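Local structure of putative aspartate aminotransferase (Thermus thermophilus, 1IUG) at residues T162-A170 against L243-L254. The protein probably catalyses amino-group transfer between amino acids and 2-oxo acids, such as aspartate and 2-oxoglutarate, using pyridoxal 5'-phosphate as cofactor. Residues are numbered along the deposited sequence; the frame is centred on the assembly and turned at random.
Sequences TSLLVGEVA and LEEVLPRLEEHL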
loop_
_atom_site.group_PDB
_atom_site.type_symbol
_atom_site.label_atom_id
_atom_site.label_comp_id
_atom_site.label_asym_id
_atom_site.label_seq_id
_atom_site.Cartn_x
_atom_site.Cartn_y
_atom_site.Cartn_z
ATOM N N THR A 162 -2.149 -15.718 7.589
ATOM C CA THR A 162 -1.750 -16.094 8.948
ATOM C C THR A 162 -1.198 -17.513 9.068
ATOM O O THR A 162 -1.263 -18.121 10.136
ATOM C CB THR A 162 -2.860 -15.869 10.012
ATOM O OG1 THR A 162 -4.056 -16.549 9.633
ATOM C CG2 THR A 162 -3.136 -14.390 10.192
ATOM N N SER A 163 -0.709 -18.061 7.956
ATOM C CA SER A 163 -0.096 -19.386 7.970
ATOM C C SER A 163 1.383 -19.259 7.580
ATOM O O SER A 163 2.222 -20.030 8.052
ATOM C CB SER A 163 -0.832 -20.371 7.057
ATOM O OG SER A 163 -0.826 -19.960 5.703
ATOM N N LEU A 164 1.706 -18.254 6.766
ATOM C CA LEU A 164 3.088 -18.025 6.342
ATOM C C LEU A 164 3.952 -17.660 7.549
ATOM O O LEU A 164 3.679 -16.674 8.231
ATOM C CB LEU A 164 3.167 -16.900 5.304
ATOM C CG LEU A 164 4.569 -16.612 4.743
ATOM C CD1 LEU A 164 5.030 -17.774 3.878
ATOM C CD2 LEU A 164 4.570 -15.327 3.941
ATOM N N LEU A 165 4.982 -18.470 7.802
ATOM C CA LEU A 165 5.918 -18.277 8.920
ATOM C C LEU A 165 5.289 -18.523 10.296
ATOM O O LEU A 165 5.859 -18.174 11.331
ATOM C CB LEU A 165 6.552 -16.881 8.875
ATOM C CG LEU A 165 8.080 -16.862 8.813
ATOM C CD1 LEU A 165 8.544 -17.414 7.481
ATOM C CD2 LEU A 165 8.598 -15.449 9.012
ATOM N N VAL A 166 4.111 -19.132 10.291
ATOM C CA VAL A 166 3.397 -19.448 11.519
ATOM C C VAL A 166 3.264 -20.967 11.572
ATOM O O VAL A 166 3.495 -21.584 12.605
ATOM C CB VAL A 166 2.002 -18.780 11.533
ATOM C CG1 VAL A 166 1.243 -19.160 12.782
ATOM C CG2 VAL A 166 2.151 -17.275 11.458
ATOM N N GLY A 167 2.934 -21.549 10.424
ATOM C CA GLY A 167 2.789 -22.985 10.294
ATOM C C GLY A 167 3.421 -23.429 8.986
ATOM O O GLY A 167 3.952 -22.606 8.234
ATOM N N GLU A 168 3.386 -24.730 8.719
ATOM C CA GLU A 168 3.950 -25.285 7.493
ATOM C C GLU A 168 3.132 -24.877 6.279
ATOM O O GLU A 168 1.901 -24.970 6.289
ATOM C CB GLU A 168 4.000 -26.813 7.568
ATOM C CG GLU A 168 5.087 -27.372 8.480
ATOM C CD GLU A 168 6.492 -27.194 7.917
ATOM O OE1 GLU A 168 7.458 -27.288 8.706
ATOM O OE2 GLU A 168 6.639 -26.976 6.692
ATOM N N VAL A 169 3.824 -24.416 5.241
ATOM C CA VAL A 169 3.179 -24.002 4.000
ATOM C C VAL A 169 4.023 -24.391 2.785
ATOM O O VAL A 169 5.235 -24.598 2.888
ATOM C CB VAL A 169 2.931 -22.457 3.944
ATOM C CG1 VAL A 169 1.973 -22.015 5.042
ATOM C CG2 VAL A 169 4.250 -21.693 4.035
ATOM N N ALA A 170 3.360 -24.500 1.642
ATOM C CA ALA A 170 4.002 -24.825 0.372
ATOM C C ALA A 170 2.980 -24.546 -0.713
ATOM O O ALA A 170 1.784 -24.465 -0.436
ATOM C CB ALA A 170 4.421 -26.288 0.332
ATOM N N LEU A 243 13.358 -12.297 7.389
ATOM C CA LEU A 243 13.466 -13.580 6.701
ATOM C C LEU A 243 14.883 -14.140 6.751
ATOM O O LEU A 243 15.065 -15.350 6.858
ATOM C CB LEU A 243 12.985 -13.473 5.251
ATOM C CG LEU A 243 11.469 -13.345 5.071
ATOM C CD1 LEU A 243 11.137 -13.110 3.609
ATOM C CD2 LEU A 243 10.770 -14.596 5.594
ATOM N N GLU A 244 15.880 -13.261 6.689
ATOM C CA GLU A 244 17.276 -13.688 6.751
ATOM C C GLU A 244 17.607 -14.372 8.072
ATOM O O GLU A 244 18.418 -15.293 8.109
ATOM C CB GLU A 244 18.224 -12.504 6.541
ATOM C CG GLU A 244 18.521 -12.202 5.084
ATOM C CD GLU A 244 19.409 -10.985 4.908
ATOM O OE1 GLU A 244 19.009 -10.062 4.164
ATOM O OE2 GLU A 244 20.507 -10.953 5.507
ATOM N N GLU A 245 16.970 -13.923 9.151
ATOM C CA GLU A 245 17.207 -14.496 10.469
ATOM C C GLU A 245 16.347 -15.725 10.771
ATOM O O GLU A 245 16.828 -16.694 11.359
ATOM C CB GLU A 245 16.987 -13.443 11.559
ATOM C CG GLU A 245 17.392 -13.934 12.947
ATOM C CD GLU A 245 17.033 -12.965 14.054
ATOM O OE1 GLU A 245 16.108 -13.279 14.837
ATOM O OE2 GLU A 245 17.684 -11.901 14.153
ATOM N N VAL A 246 15.085 -15.690 10.354
ATOM C CA VAL A 246 14.158 -16.787 10.619
ATOM C C VAL A 246 14.286 -18.026 9.734
ATOM O O VAL A 246 14.242 -19.147 10.236
ATOM C CB VAL A 246 12.686 -16.291 10.599
ATOM C CG1 VAL A 246 11.721 -17.464 10.714
ATOM C CG2 VAL A 246 12.452 -15.319 11.743
ATOM N N LEU A 247 14.445 -17.826 8.428
ATOM C CA LEU A 247 14.545 -18.939 7.485
ATOM C C LEU A 247 15.554 -20.055 7.802
ATOM O O LEU A 247 15.250 -21.237 7.606
ATOM C CB LEU A 247 14.730 -18.414 6.060
ATOM C CG LEU A 247 13.558 -18.682 5.107
ATOM C CD1 LEU A 247 12.217 -18.482 5.800
ATOM C CD2 LEU A 247 13.666 -17.785 3.888
ATOM N N PRO A 248 16.765 -19.705 8.282
ATOM C CA PRO A 248 17.740 -20.760 8.595
ATOM C C PRO A 248 17.301 -21.614 9.785
ATOM O O PRO A 248 17.719 -22.765 9.917
ATOM C CB PRO A 248 19.007 -19.967 8.917
ATOM C CG PRO A 248 18.850 -18.724 8.093
ATOM C CD PRO A 248 17.407 -18.380 8.344
ATOM N N ARG A 249 16.452 -21.043 10.636
ATOM C CA ARG A 249 15.936 -21.725 11.824
ATOM C C ARG A 249 14.414 -21.857 11.739
ATOM O O ARG A 249 13.731 -21.835 12.763
ATOM C CB ARG A 249 16.277 -20.920 13.083
ATOM C CG ARG A 249 17.754 -20.655 13.327
ATOM C CD ARG A 249 18.556 -21.941 13.479
ATOM N NE ARG A 249 19.909 -21.680 13.972
ATOM C CZ ARG A 249 20.973 -22.429 13.690
ATOM N NH1 ARG A 249 20.854 -23.500 12.908
ATOM N NH2 ARG A 249 22.159 -22.109 14.193
ATOM N N LEU A 250 13.890 -22.009 10.525
ATOM C CA LEU A 250 12.445 -22.108 10.311
ATOM C C LEU A 250 11.719 -23.127 11.186
ATOM O O LEU A 250 10.741 -22.781 11.855
ATOM C CB LEU A 250 12.129 -22.376 8.835
ATOM C CG LEU A 250 10.638 -22.373 8.471
ATOM C CD1 LEU A 250 10.021 -21.013 8.779
ATOM C CD2 LEU A 250 10.453 -22.724 7.007
ATOM N N GLU A 251 12.219 -24.363 11.198
ATOM C CA GLU A 251 11.625 -25.450 11.977
ATOM C C GLU A 251 11.510 -25.110 13.458
ATOM O O GLU A 251 10.509 -25.428 14.102
ATOM C CB GLU A 251 12.440 -26.733 11.806
ATOM C CG GLU A 251 11.592 -27.991 11.684
ATOM C CD GLU A 251 10.688 -27.974 10.458
ATOM O OE1 GLU A 251 11.199 -27.749 9.335
ATOM O OE2 GLU A 251 9.464 -28.189 10.618
ATOM N N GLU A 252 12.540 -24.462 13.991
ATOM C CA GLU A 252 12.552 -24.063 15.390
ATOM C C GLU A 252 11.537 -22.947 15.622
ATOM O O GLU A 252 10.852 -22.931 16.644
ATOM C CB GLU A 252 13.950 -23.599 15.814
ATOM C CG GLU A 252 15.023 -24.684 15.755
ATOM C CD GLU A 252 15.760 -24.752 14.417
ATOM O OE1 GLU A 252 15.111 -24.867 13.353
ATOM O OE2 GLU A 252 17.009 -24.702 14.436
ATOM N N HIS A 253 11.442 -22.026 14.662
ATOM C CA HIS A 253 10.507 -20.904 14.751
ATOM C C HIS A 253 9.070 -21.409 14.747
ATOM O O HIS A 253 8.229 -20.938 15.517
ATOM C CB HIS A 253 10.720 -19.927 13.585
ATOM C CG HIS A 253 9.697 -18.835 13.517
ATOM N ND1 HIS A 253 9.740 -17.720 14.329
ATOM C CD2 HIS A 253 8.592 -18.696 12.745
ATOM C CE1 HIS A 253 8.706 -16.942 14.058
ATOM N NE2 HIS A 253 7.995 -17.511 13.102
ATOM N N LEU A 254 8.797 -22.371 13.873
ATOM C CA LEU A 254 7.463 -22.951 13.763
ATOM C C LEU A 254 7.076 -23.711 15.033
ATOM O O LEU A 254 5.953 -23.571 15.522
ATOM C CB LEU A 254 7.369 -23.858 12.531
ATOM C CG LEU A 254 7.585 -23.147 11.190
ATOM C CD1 LEU A 254 7.434 -24.134 10.035
ATOM C CD2 LEU A 254 6.598 -21.987 11.045
HETATM O O HOH W 1 3.749 -24.026 13.850
#
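At the bend where helix 233-246 gives way to helix 250-270, Leu165 pushes its isobutyl end among Leu243, Val246, Leu247 and Leu250. Its CD1 meets Leu243 CD2 and Leu250 CD1, each at 4.1 Å, while its CD2 points tip to tip at Val246 CG1. A branched, purely apolar side chain suits this place: CD1 bridges the two helices, while CD2 stays with helix 233-246. Leu165 belongs to the loop between strands 155-159 and 178-182, neighbours in the seven-stranded mixed sheet of the pyridoxal-phosphate-dependent aminotransferase fold; the contact thus joins that sheet's connecting loop to the helical bend. His253, with CG anti to its backbone N (chi1 173°), turns its ring edge to the loop. Leu165 O lies in the ring plane, 2.9 Å from NE2, and the N-H is bent to 125°, a weak bond. Histidine suits both neighbours, its edge N-H meeting this carbonyl while Val246 CG1 sits over one face, 3.7 Å above the ring plane and displaced toward its rim. Leu254 lays its apolar CD2 on the loop backbone, 3.5 Å from Val166 O and beside Gly167, and one water donates to both Val166 O and Leu254 O. At the exposed margin Glu168 OE1 lies 2.9 Å from Glu251 OE2, two nearly coplanar carboxylates whose closeness may favour protonation of one; Arg48 offers Glu168 OE2 a weak, long ion pair.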